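Local coordinates for protein ornithine carbamoyltransferase (PDB 3TPF) that probably catalyses the reversible transfer of the carbamoyl group from carbamoyl phosphate to L-ornithine, yielding L-citrulline for arginine biosynthesis, at residues V218-W223 with A256-C261; E79-T84 with L105-R110; T48-A53 with R287-V292; L39-E44 with G63-L68. All coordinates share one frame; numbering follows the deposited sequence.

How the interactions relate
Interactions 2 and 4 share the four-stranded parallel sheet domain that binds carbamoyl phosphate. Their centres lie about 16 Å apart and they touch where Phe108 meets Ile42. Interaction 1 sits across the molecule in the ornithine-binding domain, centred about 33 Å from interaction 2. Interaction 3 bridges the two domains, about 13 Å from interaction 4 and about 17 Å from interaction 1 between centres. Along the chain, strand 38-43, helix 48-60 and strand 64-68 run consecutively, interlocking interactions 3 and 4; interaction 2 follows and then interaction 1, before helix 279-302 returns to helix 48-60. Predicted carbamoyl phosphate residues thus come from both domains, and interactions 2 to 4 also meet neighbouring subunits.

Interaction 1 of 4, residues V218-W223 with A256-C261; sequences VITDTW and AILLHC
Cys261 holds SG between its backbone N and carbonyl carbon (chi1 56°), while Asp221 extends its carboxylate away from its own N (chi1 -167°), and Asp221 OD1 comes close to Cys261 SG, though bonding between them is not established. They stand at the C-terminal end of two neighbouring parallel strands in the Rossmann-like sheet, where 257-260 is the outermost strand within the chain. Ladder bonds hold the strands together: Leu259 N to Val218 O at 2.7 Å, and Thr220 N to Leu259 O at 3.0 Å. On one face Ile219 and Leu259 run alongside each other, Leu259 resting on helix 126-138. On the other, Val218 CG1 packs 4.0 Å from Leu258 CD1, and both residues touch Met249. Thr220 binds Ile152 O through OG1. The His260 ring is fixed at both nitrogens, NE2 to Glu269 and ND1 to Leu262 N. Asp221 is predicted to bind L-ornithine and Cys261 carbamoyl phosphate, consistent with an active site at the strand ends. The Asp221 carboxylate is turned 85° to the imidazole plane. A CH-pi contact sets Asp221 CA over a face of the His260 ring, 4.3 Å from the centroid.

Interaction 2 of 4, residues E79-T84 with L105-R110; sequences EPVKDT and LLEFAR
Val81 and Phe108 meet where the first turn of helix 81-91 comes up beside helix 102-111, the backbones drawing nearest at Lys82 and Phe108 with CA atoms 5.9 Å apart. Pro80 occupies the N-cap position, and its carbonyl accepts weak bonds from Asp83 N and Thr84 N. Both helices belong to the alpha/beta carbamoyl phosphate domain and flank strand 94-98 in the chain. Val81 presents one methyl to the aromatic residue: CG1 lies 3.9 Å from Phe108 CD2, the two side chains crossing at about a right angle. Phe108 carries its ring away from its own backbone N (chi1 -164°), inward to Val95 and Met97 of strand 94-98 and Val116 of the next strand, and Thr84 CG2 comes obliquely to it, 4.3 Å from CE2. Glu107 sets its aliphatic part against the valine, CG 4.0 Å from Val81 CB. A bend at chi2 (75°) then brings its carboxylate round to Arg110, where NH1 and OE1 form a salt bridge of 3.0 Å, with OE1 in the guanidinium plane; Glu103 is a second partner of Arg110 NH1. Lys82 approaches Glu107 OE2 with CB alone; its NZ pairs instead with Glu276 of the second subunit. Thr84 OG1 donates to Glu79 OE2 at 2.7 Å, while Glu79 OE1 bridges to Arg49 of that subunit. The contact is therefore joined by aliphatic and aromatic surface, and its charges find partners along their own helices or across the subunit boundary.

Interaction 3 of 4, residues T48-A53 with R287-V292; sequences TRTRMA and RNRLYV
Arg289 is the first residue of 287-292 to reach helix 48-53. Its chain, bent at chi2 (115°) and chi3, lays CG 4.0 Å from Ala53 CB and carries the guanidinium on to Thr50, whose OG1 comes in at the rim of the group, close to its plane. The NH1 to OG1 hydrogen bond is modelled at 2.5 Å, and so short a length is doubtful at this resolution. Thr50 OG1 is also bonded to Arg98 NH2 and Ser47 OG, a polar cluster that ties the threonine to other predicted carbamoyl phosphate residues. Leu290 follows, with its CA 4.6 Å from that of Ala53; its CD1 lies against the Ala53 carbonyl and its side chain runs on to Leu56 and Ala57. Tyr291 and Val292 turn to helix 13-28. The segments 48-53 and 287-292 run at 39°, their axes 9.0 Å apart at closest; this contact packs helix 279-302 against the first domain. Arg49 has its main polar partner in Glu79 of the third subunit. Here the Ser-Thr-Arg-Thr signature of the carbamoyltransferases opens a helix and, with Arg98 and Arg289, lines the predicted anion-binding carbamoyl phosphate site.

Interaction 4 of 4, residues L39-E44 with G63-L68; sequences LAMIFE and GKALFL
Met41, present as selenomethionine, fills the centre of this contact with its terminal methyl: CE lies 3.6 Å from Phe67 CB and 3.7 Å from Ala65 CB. A bend at chi3 (-63°) folds that methyl over towards the neighbouring strand. Next to it the Phe43 and Phe67 rings meet obliquely, centroids 5.4 Å apart and planes at 67°, with Phe43 CD1 at the edge of the Phe67 ring. Leu39 lies on this same face, which helix 48-60 covers through Phe54, Arg51 and Glu55; Arg51 also makes a cation-pi contact with Phe67. Ala40, Ile42, Leu66 and Leu68 point to the other face. Between the faces runs a regular parallel ladder, in which Leu66 N binds Leu39 O at 2.8 Å and Met41 N binds Leu66 O at 2.7 Å. It continues with Leu68 N to Met41 O and closes with Phe43 N to Leu68 O at 3.2 Å. At the outer, polar edge, the Phe67 carbonyl accepts Arg51 NH1 of the second subunit, and Lys64 NZ forms a long, weak ion pair with Glu55 of that subunit. Strand 64-68, outermost in its own chain, thus meets the trimer interface. Strand 38-43, helix 48-60 and strand 64-68 form a beta-alpha-beta crossover, whose first strand leads into the predicted carbamoyl phosphate-binding residues at the start of the helix.

Interaction 1 of 4, residues V218-W223 with A256-C261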
loop_
_atom_site.group_PDB
_atom_site.type_symbol
_atom_site.label_atom_id
_atom_site.label_comp_id
_atom_site.label_asym_id
_atom_site.label_seq_id
_atom_site.Cartn_x
_atom_site.Cartn_y
_atom_site.Cartn_z
ATOM N N VAL B 218 -18.488 29.747 -9.203
ATOM C CA VAL B 218 -18.714 29.793 -7.760
ATOM C C VAL B 218 -18.040 28.629 -7.116
ATOM O O VAL B 218 -18.196 27.481 -7.518
ATOM C CB VAL B 218 -20.198 29.741 -7.371
ATOM C CG1 VAL B 218 -20.379 29.771 -5.858
ATOM C CG2 VAL B 218 -21.010 30.847 -8.029
ATOM N N ILE B 219 -17.213 28.938 -6.139
ATOM C CA ILE B 219 -16.407 27.910 -5.490
ATOM C C ILE B 219 -16.715 27.875 -4.034
ATOM O O ILE B 219 -16.713 28.917 -3.378
ATOM C CB ILE B 219 -14.917 28.219 -5.613
ATOM C CG1 ILE B 219 -14.545 28.369 -7.118
ATOM C CG2 ILE B 219 -14.133 27.181 -4.841
ATOM C CD1 ILE B 219 -13.068 28.515 -7.370
ATOM N N THR B 220 -16.938 26.685 -3.511
ATOM C CA THR B 220 -17.174 26.575 -2.101
ATOM C C THR B 220 -16.463 25.380 -1.566
ATOM O O THR B 220 -15.898 24.584 -2.307
ATOM C CB THR B 220 -18.658 26.501 -1.780
ATOM O OG1 THR B 220 -18.852 26.751 -0.391
ATOM C CG2 THR B 220 -19.212 25.185 -2.127
ATOM N N ASP B 221 -16.468 25.263 -0.255
ATOM C CA ASP B 221 -15.748 24.182 0.425
ATOM C C ASP B 221 -16.325 23.930 1.804
ATOM O O ASP B 221 -17.046 24.775 2.372
ATOM C CB ASP B 221 -14.270 24.556 0.557
ATOM C CG ASP B 221 -13.366 23.371 0.977
ATOM O OD1 ASP B 221 -13.796 22.179 0.950
ATOM O OD2 ASP B 221 -12.199 23.654 1.325
ATOM N N THR B 222 -15.990 22.778 2.360
ATOM C CA THR B 222 -16.455 22.414 3.711
ATOM C C THR B 222 -16.092 23.503 4.684
ATOM O O THR B 222 -15.101 24.188 4.531
ATOM C CB THR B 222 -15.779 21.140 4.244
ATOM O OG1 THR B 222 -14.539 21.503 4.805
ATOM C CG2 THR B 222 -15.451 20.125 3.111
ATOM N N TRP B 223 -16.883 23.629 5.712
ATOM C CA TRP B 223 -16.670 24.695 6.710
ATOM C C TRP B 223 -15.850 24.221 7.875
ATOM O O TRP B 223 -15.036 24.932 8.449
ATOM C CB TRP B 223 -17.997 25.141 7.257
ATOM C CG TRP B 223 -18.905 25.767 6.272
ATOM C CD1 TRP B 223 -18.578 26.492 5.179
ATOM C CD2 TRP B 223 -20.308 25.770 6.341
ATOM N NE1 TRP B 223 -19.690 26.921 4.531
ATOM C CE2 TRP B 223 -20.778 26.505 5.244
ATOM C CE3 TRP B 223 -21.233 25.230 7.242
ATOM C CZ2 TRP B 223 -22.144 26.728 5.022
ATOM C CZ3 TRP B 223 -22.589 25.428 7.013
ATOM C CH2 TRP B 223 -23.032 26.176 5.916
ATOM N N ALA B 256 -23.472 29.779 -14.791
ATOM C CA ALA B 256 -22.279 29.764 -13.910
ATOM C C ALA B 256 -22.104 28.369 -13.345
ATOM O O ALA B 256 -23.109 27.718 -13.026
ATOM C CB ALA B 256 -22.423 30.784 -12.775
ATOM N N ILE B 257 -20.865 27.907 -13.278
ATOM C CA ILE B 257 -20.535 26.578 -12.751
ATOM C C ILE B 257 -20.208 26.633 -11.278
ATOM O O ILE B 257 -19.719 27.665 -10.776
ATOM C CB ILE B 257 -19.365 25.894 -13.466
ATOM C CG1 ILE B 257 -18.096 26.725 -13.384
ATOM C CG2 ILE B 257 -19.680 25.661 -14.909
ATOM C CD1 ILE B 257 -16.880 25.957 -13.892
ATOM N N LEU B 258 -20.538 25.556 -10.570
ATOM C CA LEU B 258 -20.277 25.435 -9.134
ATOM C C LEU B 258 -19.123 24.430 -8.936
ATOM O O LEU B 258 -19.200 23.303 -9.380
ATOM C CB LEU B 258 -21.517 24.955 -8.382
ATOM C CG LEU B 258 -21.301 24.574 -6.896
ATOM C CD1 LEU B 258 -20.871 25.804 -6.125
ATOM C CD2 LEU B 258 -22.536 23.908 -6.342
ATOM N N LEU B 259 -18.073 24.848 -8.281
ATOM C CA LEU B 259 -16.944 23.987 -7.992
ATOM C C LEU B 259 -16.846 23.714 -6.488
ATOM O O LEU B 259 -17.166 24.580 -5.687
ATOM C CB LEU B 259 -15.627 24.608 -8.430
ATOM C CG LEU B 259 -15.362 24.764 -9.914
ATOM C CD1 LEU B 259 -13.992 25.345 -10.107
ATOM C CD2 LEU B 259 -15.514 23.360 -10.601
ATOM N N HIS B 260 -16.509 22.475 -6.146
ATOM C CA HIS B 260 -16.325 22.001 -4.791
ATOM C C HIS B 260 -15.234 20.949 -4.812
ATOM O O HIS B 260 -15.276 20.047 -5.617
ATOM C CB HIS B 260 -17.598 21.352 -4.280
ATOM C CG HIS B 260 -17.626 21.147 -2.793
ATOM N ND1 HIS B 260 -16.614 20.514 -2.102
ATOM C CD2 HIS B 260 -18.576 21.457 -1.868
ATOM C CE1 HIS B 260 -16.933 20.475 -0.816
ATOM N NE2 HIS B 260 -18.122 21.030 -0.649
ATOM N N CYS B 261 -14.256 21.050 -3.924
ATOM C CA CYS B 261 -13.074 20.130 -3.961
ATOM C C CYS B 261 -13.411 18.782 -3.406
ATOM O O CYS B 261 -12.772 17.803 -3.745
ATOM C CB CYS B 261 -11.839 20.647 -3.231
ATOM S SG CYS B 261 -12.164 21.069 -1.496
#

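Interaction 2 of 4, residues E79-T84 with L105-R110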
loop_
_atom_site.group_PDB
_atom_site.type_symbol
_atom_site.label_atom_id
_atom_site.label_comp_id
_atom_site.label_asym_id
_atom_site.label_seq_id
_atom_site.Cartn_x
_atom_site.Cartn_y
_atom_site.Cartn_z
ATOM N N GLU B 79 11.849 9.854 14.386
ATOM C CA GLU B 79 13.036 10.547 13.856
ATOM C C GLU B 79 12.726 11.958 13.331
ATOM O O GLU B 79 11.654 12.216 12.836
ATOM C CB GLU B 79 13.759 9.679 12.799
ATOM C CG GLU B 79 13.210 9.692 11.389
ATOM C CD GLU B 79 14.063 8.891 10.402
ATOM O OE1 GLU B 79 15.141 8.369 10.781
ATOM O OE2 GLU B 79 13.678 8.801 9.207
ATOM N N PRO B 80 13.674 12.887 13.452
ATOM C CA PRO B 80 13.474 14.204 12.842
ATOM C C PRO B 80 13.310 14.203 11.299
ATOM O O PRO B 80 13.760 13.303 10.614
ATOM C CB PRO B 80 14.735 14.988 13.242
ATOM C CG PRO B 80 15.707 13.988 13.755
ATOM C CD PRO B 80 14.925 12.814 14.222
ATOM N N VAL B 81 12.685 15.254 10.800
ATOM C CA VAL B 81 12.274 15.326 9.421
ATOM C C VAL B 81 13.464 15.444 8.449
ATOM O O VAL B 81 13.477 14.824 7.397
ATOM C CB VAL B 81 11.304 16.498 9.223
ATOM C CG1 VAL B 81 10.895 16.587 7.749
ATOM C CG2 VAL B 81 10.075 16.389 10.140
ATOM N N LYS B 82 14.500 16.154 8.859
ATOM C CA LYS B 82 15.722 16.264 8.044
ATOM C C LYS B 82 16.384 14.911 7.773
ATOM O O LYS B 82 16.931 14.666 6.680
ATOM C CB LYS B 82 16.752 17.241 8.644
ATOM C CG LYS B 82 17.220 17.009 10.081
ATOM C CD LYS B 82 18.336 18.018 10.447
ATOM C CE LYS B 82 18.690 18.057 11.936
ATOM N NZ LYS B 82 20.112 18.414 12.262
ATOM N N ASP B 83 16.300 14.028 8.750
ATOM C CA ASP B 83 16.809 12.657 8.573
ATOM C C ASP B 83 16.020 11.865 7.586
ATOM O O ASP B 83 16.568 11.198 6.700
ATOM C CB ASP B 83 16.759 11.905 9.866
ATOM C CG ASP B 83 17.793 12.357 10.826
ATOM O OD1 ASP B 83 18.641 13.180 10.411
ATOM O OD2 ASP B 83 17.776 11.900 11.979
ATOM N N THR B 84 14.711 11.965 7.705
ATOM C CA THR B 84 13.852 11.271 6.769
ATOM C C THR B 84 14.114 11.832 5.386
ATOM O O THR B 84 14.321 11.089 4.433
ATOM C CB THR B 84 12.391 11.416 7.141
ATOM O OG1 THR B 84 12.247 11.006 8.506
ATOM C CG2 THR B 84 11.497 10.566 6.231
ATOM N N LEU B 105 6.619 20.620 5.398
ATOM C CA LEU B 105 6.997 20.564 4.009
ATOM C C LEU B 105 8.280 21.332 3.814
ATOM O O LEU B 105 9.144 20.934 3.040
ATOM C CB LEU B 105 5.918 21.221 3.128
ATOM C CG LEU B 105 4.741 20.335 2.726
ATOM C CD1 LEU B 105 3.584 21.105 2.151
ATOM C CD2 LEU B 105 5.330 19.368 1.741
ATOM N N LEU B 106 8.354 22.495 4.434
ATOM C CA LEU B 106 9.465 23.410 4.153
ATOM C C LEU B 106 10.748 22.748 4.639
ATOM O O LEU B 106 11.764 22.670 3.957
ATOM C CB LEU B 106 9.238 24.770 4.823
ATOM C CG LEU B 106 8.208 25.726 4.185
ATOM C CD1 LEU B 106 7.968 26.865 5.153
ATOM C CD2 LEU B 106 8.617 26.380 2.862
ATOM N N GLU B 107 10.671 22.218 5.849
ATOM C CA GLU B 107 11.814 21.564 6.497
ATOM C C GLU B 107 12.293 20.357 5.671
ATOM O O GLU B 107 13.476 20.132 5.523
ATOM C CB GLU B 107 11.438 21.106 7.913
ATOM C CG GLU B 107 12.483 20.239 8.606
ATOM C CD GLU B 107 13.727 20.991 9.124
ATOM O OE1 GLU B 107 13.847 22.252 8.961
ATOM O OE2 GLU B 107 14.591 20.289 9.714
ATOM N N PHE B 108 11.359 19.584 5.159
ATOM C CA PHE B 108 11.710 18.455 4.288
ATOM C C PHE B 108 12.378 18.932 2.993
ATOM O O PHE B 108 13.392 18.396 2.597
ATOM C CB PHE B 108 10.459 17.662 3.944
ATOM C CG PHE B 108 10.733 16.302 3.394
ATOM C CD1 PHE B 108 11.149 16.149 2.054
ATOM C CD2 PHE B 108 10.503 15.171 4.165
ATOM C CE1 PHE B 108 11.352 14.899 1.534
ATOM C CE2 PHE B 108 10.670 13.925 3.631
ATOM C CZ PHE B 108 11.092 13.785 2.307
ATOM N N ALA B 109 11.777 19.926 2.336
ATOM C CA ALA B 109 12.271 20.464 1.016
ATOM C C ALA B 109 13.678 20.951 1.184
ATOM O O ALA B 109 14.545 20.787 0.323
ATOM C CB ALA B 109 11.403 21.596 0.520
ATOM N N ARG B 110 13.884 21.509 2.355
ATOM C CA ARG B 110 15.139 22.103 2.710
ATOM C C ARG B 110 16.236 21.050 2.645
ATOM O O ARG B 110 17.360 21.356 2.304
ATOM C CB ARG B 110 15.007 22.650 4.119
ATOM C CG ARG B 110 15.837 23.808 4.610
ATOM C CD ARG B 110 15.093 24.231 5.931
ATOM N NE ARG B 110 14.106 25.292 5.739
ATOM C CZ ARG B 110 13.097 25.568 6.583
ATOM N NH1 ARG B 110 12.924 24.849 7.705
ATOM N NH2 ARG B 110 12.246 26.580 6.315
#

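Interaction 3 of 4, residues T48-A53 with R287-V292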
loop_
_atom_site.group_PDB
_atom_site.type_symbol
_atom_site.label_atom_id
_atom_site.label_comp_id
_atom_site.label_asym_id
_atom_site.label_seq_id
_atom_site.Cartn_x
_atom_site.Cartn_y
_atom_site.Cartn_z
ATOM N N THR B 48 -7.812 9.573 0.051
ATOM C CA THR B 48 -7.900 8.640 -1.043
ATOM C C THR B 48 -7.981 9.414 -2.377
ATOM O O THR B 48 -7.254 9.122 -3.336
ATOM C CB THR B 48 -9.091 7.633 -0.867
ATOM O OG1 THR B 48 -8.945 6.856 0.350
ATOM C CG2 THR B 48 -9.177 6.678 -1.997
ATOM N N ARG B 49 -8.857 10.400 -2.466
ATOM C CA ARG B 49 -8.963 11.189 -3.714
ATOM C C ARG B 49 -7.578 11.656 -4.254
ATOM O O ARG B 49 -7.321 11.665 -5.462
ATOM C CB ARG B 49 -9.861 12.412 -3.469
ATOM C CG ARG B 49 -10.551 12.993 -4.736
ATOM C CD ARG B 49 -11.758 13.904 -4.421
ATOM N NE ARG B 49 -12.794 13.218 -3.628
ATOM C CZ ARG B 49 -12.853 13.176 -2.297
ATOM N NH1 ARG B 49 -13.851 12.525 -1.714
ATOM N NH2 ARG B 49 -11.928 13.744 -1.542
ATOM N N THR B 50 -6.719 12.074 -3.321
ATOM C CA THR B 50 -5.415 12.716 -3.645
ATOM C C THR B 50 -4.447 11.658 -4.135
ATOM O O THR B 50 -3.760 11.764 -5.151
ATOM C CB THR B 50 -4.777 13.391 -2.391
ATOM O OG1 THR B 50 -5.387 14.657 -2.118
ATOM C CG2 THR B 50 -3.307 13.687 -2.614
ATOM N N ARG B 51 -4.407 10.627 -3.339
ATOM C CA ARG B 51 -3.602 9.500 -3.618
ATOM C C ARG B 51 -3.865 8.936 -5.033
ATOM O O ARG B 51 -2.960 8.617 -5.753
ATOM C CB ARG B 51 -3.904 8.425 -2.634
ATOM C CG ARG B 51 -2.878 7.315 -2.622
ATOM C CD ARG B 51 -3.490 5.998 -2.175
ATOM N NE ARG B 51 -2.934 4.908 -2.932
ATOM C CZ ARG B 51 -3.025 3.662 -2.555
ATOM N NH1 ARG B 51 -3.664 3.386 -1.420
ATOM N NH2 ARG B 51 -2.498 2.681 -3.329
HETATM N N MSE B 52 -5.120 8.803 -5.398
HETATM C CA MSE B 52 -5.479 8.323 -6.698
HETATM C C MSE B 52 -4.843 9.179 -7.792
HETATM O O MSE B 52 -4.220 8.672 -8.745
HETATM C CB MSE B 52 -7.012 8.462 -6.784
HETATM C CG MSE B 52 -7.739 7.590 -7.809
HETATM SE SE MSE B 52 -8.418 5.979 -6.910
HETATM C CE MSE B 52 -9.107 6.442 -5.118
ATOM N N ALA B 53 -5.026 10.485 -7.656
ATOM C CA ALA B 53 -4.522 11.443 -8.625
ATOM C C ALA B 53 -3.034 11.308 -8.810
ATOM O O ALA B 53 -2.520 11.213 -9.944
ATOM C CB ALA B 53 -4.851 12.828 -8.214
ATOM N N ARG B 287 -11.825 14.461 -11.093
ATOM C CA ARG B 287 -11.017 13.689 -11.967
ATOM C C ARG B 287 -9.910 14.503 -12.572
ATOM O O ARG B 287 -8.858 13.985 -12.871
ATOM C CB ARG B 287 -11.926 13.187 -13.062
ATOM C CG ARG B 287 -11.286 12.283 -14.068
ATOM C CD ARG B 287 -12.269 12.163 -15.193
ATOM N NE ARG B 287 -12.055 10.966 -15.989
ATOM C CZ ARG B 287 -12.263 10.918 -17.302
ATOM N NH1 ARG B 287 -12.656 12.022 -17.970
ATOM N NH2 ARG B 287 -12.051 9.777 -17.960
ATOM N N ASN B 288 -10.150 15.775 -12.819
ATOM C CA ASN B 288 -9.179 16.605 -13.584
ATOM C C ASN B 288 -7.864 16.917 -12.770
ATOM O O ASN B 288 -6.864 17.276 -13.296
ATOM C CB ASN B 288 -9.820 17.927 -13.991
ATOM C CG ASN B 288 -10.629 17.876 -15.278
ATOM O OD1 ASN B 288 -10.497 16.954 -16.049
ATOM N ND2 ASN B 288 -11.484 18.898 -15.505
ATOM N N ARG B 289 -7.858 16.669 -11.494
ATOM C CA ARG B 289 -6.599 16.673 -10.730
ATOM C C ARG B 289 -5.486 15.747 -11.265
ATOM O O ARG B 289 -4.309 15.980 -11.070
ATOM C CB ARG B 289 -6.854 16.221 -9.292
ATOM C CG ARG B 289 -5.788 16.702 -8.379
ATOM C CD ARG B 289 -6.342 17.706 -7.341
ATOM N NE ARG B 289 -5.785 17.305 -6.051
ATOM C CZ ARG B 289 -6.427 16.580 -5.149
ATOM N NH1 ARG B 289 -5.763 16.152 -4.079
ATOM N NH2 ARG B 289 -7.739 16.297 -5.297
ATOM N N LEU B 290 -5.906 14.675 -11.924
ATOM C CA LEU B 290 -4.976 13.766 -12.550
ATOM C C LEU B 290 -4.085 14.492 -13.529
ATOM O O LEU B 290 -2.889 14.383 -13.489
ATOM C CB LEU B 290 -5.719 12.657 -13.271
ATOM C CG LEU B 290 -4.825 11.681 -14.057
ATOM C CD1 LEU B 290 -3.925 11.116 -12.978
ATOM C CD2 LEU B 290 -5.562 10.595 -14.804
ATOM N N TYR B 291 -4.684 15.234 -14.426
ATOM C CA TYR B 291 -3.970 15.738 -15.638
ATOM C C TYR B 291 -3.012 16.813 -15.210
ATOM O O TYR B 291 -1.979 17.040 -15.789
ATOM C CB TYR B 291 -4.960 16.237 -16.681
ATOM C CG TYR B 291 -5.978 15.182 -16.989
ATOM C CD1 TYR B 291 -5.635 14.071 -17.717
ATOM C CD2 TYR B 291 -7.278 15.258 -16.481
ATOM C CE1 TYR B 291 -6.558 13.085 -17.976
ATOM C CE2 TYR B 291 -8.208 14.257 -16.751
ATOM C CZ TYR B 291 -7.841 13.184 -17.511
ATOM O OH TYR B 291 -8.717 12.163 -17.806
ATOM N N VAL B 292 -3.408 17.454 -14.159
ATOM C CA VAL B 292 -2.725 18.634 -13.631
ATOM C C VAL B 292 -1.507 18.178 -12.825
ATOM O O VAL B 292 -0.405 18.664 -12.995
ATOM C CB VAL B 292 -3.766 19.512 -12.854
ATOM C CG1 VAL B 292 -3.147 20.187 -11.700
ATOM C CG2 VAL B 292 -4.383 20.569 -13.806
#

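Interaction 4 of 4, residues L39-E44 with G63-L68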
loop_
_atom_site.group_PDB
_atom_site.type_symbol
_atom_site.label_atom_id
_atom_site.label_comp_id
_atom_site.label_asym_id
_atom_site.label_seq_id
_atom_site.Cartn_x
_atom_site.Cartn_y
_atom_site.Cartn_z
ATOM N N LEU B 39 7.933 8.115 -7.377
ATOM C CA LEU B 39 7.272 9.171 -6.570
ATOM C C LEU B 39 6.926 8.629 -5.227
ATOM O O LEU B 39 6.211 7.650 -5.121
ATOM C CB LEU B 39 5.941 9.708 -7.247
ATOM C CG LEU B 39 5.143 10.611 -6.159
ATOM C CD1 LEU B 39 5.737 12.016 -5.925
ATOM C CD2 LEU B 39 3.648 10.768 -6.378
ATOM N N ALA B 40 7.488 9.232 -4.245
ATOM C CA ALA B 40 7.221 8.799 -2.870
ATOM C C ALA B 40 6.018 9.564 -2.458
ATOM O O ALA B 40 6.001 10.742 -2.645
ATOM C CB ALA B 40 8.371 9.207 -2.011
HETATM N N MSE B 41 5.005 8.946 -1.929
HETATM C CA MSE B 41 3.886 9.716 -1.454
HETATM C C MSE B 41 3.811 9.606 0.047
HETATM O O MSE B 41 3.540 8.539 0.597
HETATM C CB MSE B 41 2.576 9.221 -2.031
HETATM C CG MSE B 41 2.629 9.253 -3.528
HETATM SE SE MSE B 41 0.964 8.489 -4.295
HETATM C CE MSE B 41 1.048 6.592 -3.652
ATOM N N ILE B 42 3.998 10.687 0.743
ATOM C CA ILE B 42 3.935 10.607 2.260
ATOM C C ILE B 42 2.694 11.249 2.798
ATOM O O ILE B 42 2.514 12.450 2.635
ATOM C CB ILE B 42 5.106 11.350 2.942
ATOM C CG1 ILE B 42 6.439 10.734 2.528
ATOM C CG2 ILE B 42 4.934 11.308 4.449
ATOM C CD1 ILE B 42 7.621 11.599 2.859
ATOM N N PHE B 43 1.835 10.475 3.392
ATOM C CA PHE B 43 0.614 11.033 3.988
ATOM C C PHE B 43 0.724 11.131 5.522
ATOM O O PHE B 43 1.077 10.180 6.177
ATOM C CB PHE B 43 -0.622 10.224 3.616
ATOM C CG PHE B 43 -0.960 10.295 2.185
ATOM C CD1 PHE B 43 -0.277 9.517 1.249
ATOM C CD2 PHE B 43 -1.893 11.191 1.734
ATOM C CE1 PHE B 43 -0.551 9.618 -0.085
ATOM C CE2 PHE B 43 -2.133 11.347 0.350
ATOM C CZ PHE B 43 -1.514 10.512 -0.528
ATOM N N GLU B 44 0.413 12.283 6.066
ATOM C CA GLU B 44 0.274 12.452 7.532
ATOM C C GLU B 44 -1.157 12.279 7.928
ATOM O O GLU B 44 -1.461 12.095 9.106
ATOM C CB GLU B 44 0.724 13.830 8.015
ATOM C CG GLU B 44 2.234 13.927 8.178
ATOM C CD GLU B 44 2.639 15.149 8.935
ATOM O OE1 GLU B 44 2.180 16.263 8.555
ATOM O OE2 GLU B 44 3.353 14.995 9.967
ATOM N N GLY B 63 6.000 5.793 -14.629
ATOM C CA GLY B 63 6.753 5.647 -13.399
ATOM C C GLY B 63 6.066 4.770 -12.394
ATOM O O GLY B 63 5.242 3.968 -12.768
ATOM N N LYS B 64 6.477 4.861 -11.130
ATOM C CA LYS B 64 6.004 3.983 -10.042
ATOM C C LYS B 64 5.750 4.851 -8.785
ATOM O O LYS B 64 6.414 5.858 -8.560
ATOM C CB LYS B 64 7.010 2.873 -9.754
ATOM C CG LYS B 64 6.875 2.138 -8.352
ATOM C CD LYS B 64 5.901 0.894 -8.228
ATOM C CE LYS B 64 6.272 -0.183 -7.133
ATOM N NZ LYS B 64 5.904 -1.670 -7.384
ATOM N N ALA B 65 4.745 4.520 -8.009
ATOM C CA ALA B 65 4.430 5.316 -6.771
ATOM C C ALA B 65 4.737 4.480 -5.582
ATOM O O ALA B 65 4.607 3.293 -5.630
ATOM C CB ALA B 65 2.966 5.787 -6.697
ATOM N N LEU B 66 5.177 5.116 -4.533
ATOM C CA LEU B 66 5.308 4.452 -3.262
ATOM C C LEU B 66 4.478 5.123 -2.324
ATOM O O LEU B 66 4.637 6.281 -2.026
ATOM C CB LEU B 66 6.719 4.487 -2.734
ATOM C CG LEU B 66 7.668 3.620 -3.589
ATOM C CD1 LEU B 66 7.937 4.286 -4.939
ATOM C CD2 LEU B 66 8.969 3.342 -2.887
ATOM N N PHE B 67 3.574 4.377 -1.795
ATOM C CA PHE B 67 2.630 4.910 -0.824
ATOM C C PHE B 67 3.230 4.664 0.512
ATOM O O PHE B 67 3.255 3.560 0.944
ATOM C CB PHE B 67 1.282 4.162 -0.959
ATOM C CG PHE B 67 0.228 4.585 0.026
ATOM C CD1 PHE B 67 -0.024 5.917 0.282
ATOM C CD2 PHE B 67 -0.552 3.674 0.644
ATOM C CE1 PHE B 67 -1.013 6.312 1.185
ATOM C CE2 PHE B 67 -1.528 4.068 1.530
ATOM C CZ PHE B 67 -1.766 5.388 1.791
ATOM N N LEU B 68 3.641 5.701 1.201
ATOM C CA LEU B 68 3.983 5.553 2.645
ATOM C C LEU B 68 2.902 6.185 3.498
ATOM O O LEU B 68 2.685 7.361 3.467
ATOM C CB LEU B 68 5.322 6.158 2.954
ATOM C CG LEU B 68 6.249 5.901 1.770
ATOM C CD1 LEU B 68 7.644 6.380 2.098
ATOM C CD2 LEU B 68 6.238 4.456 1.338
#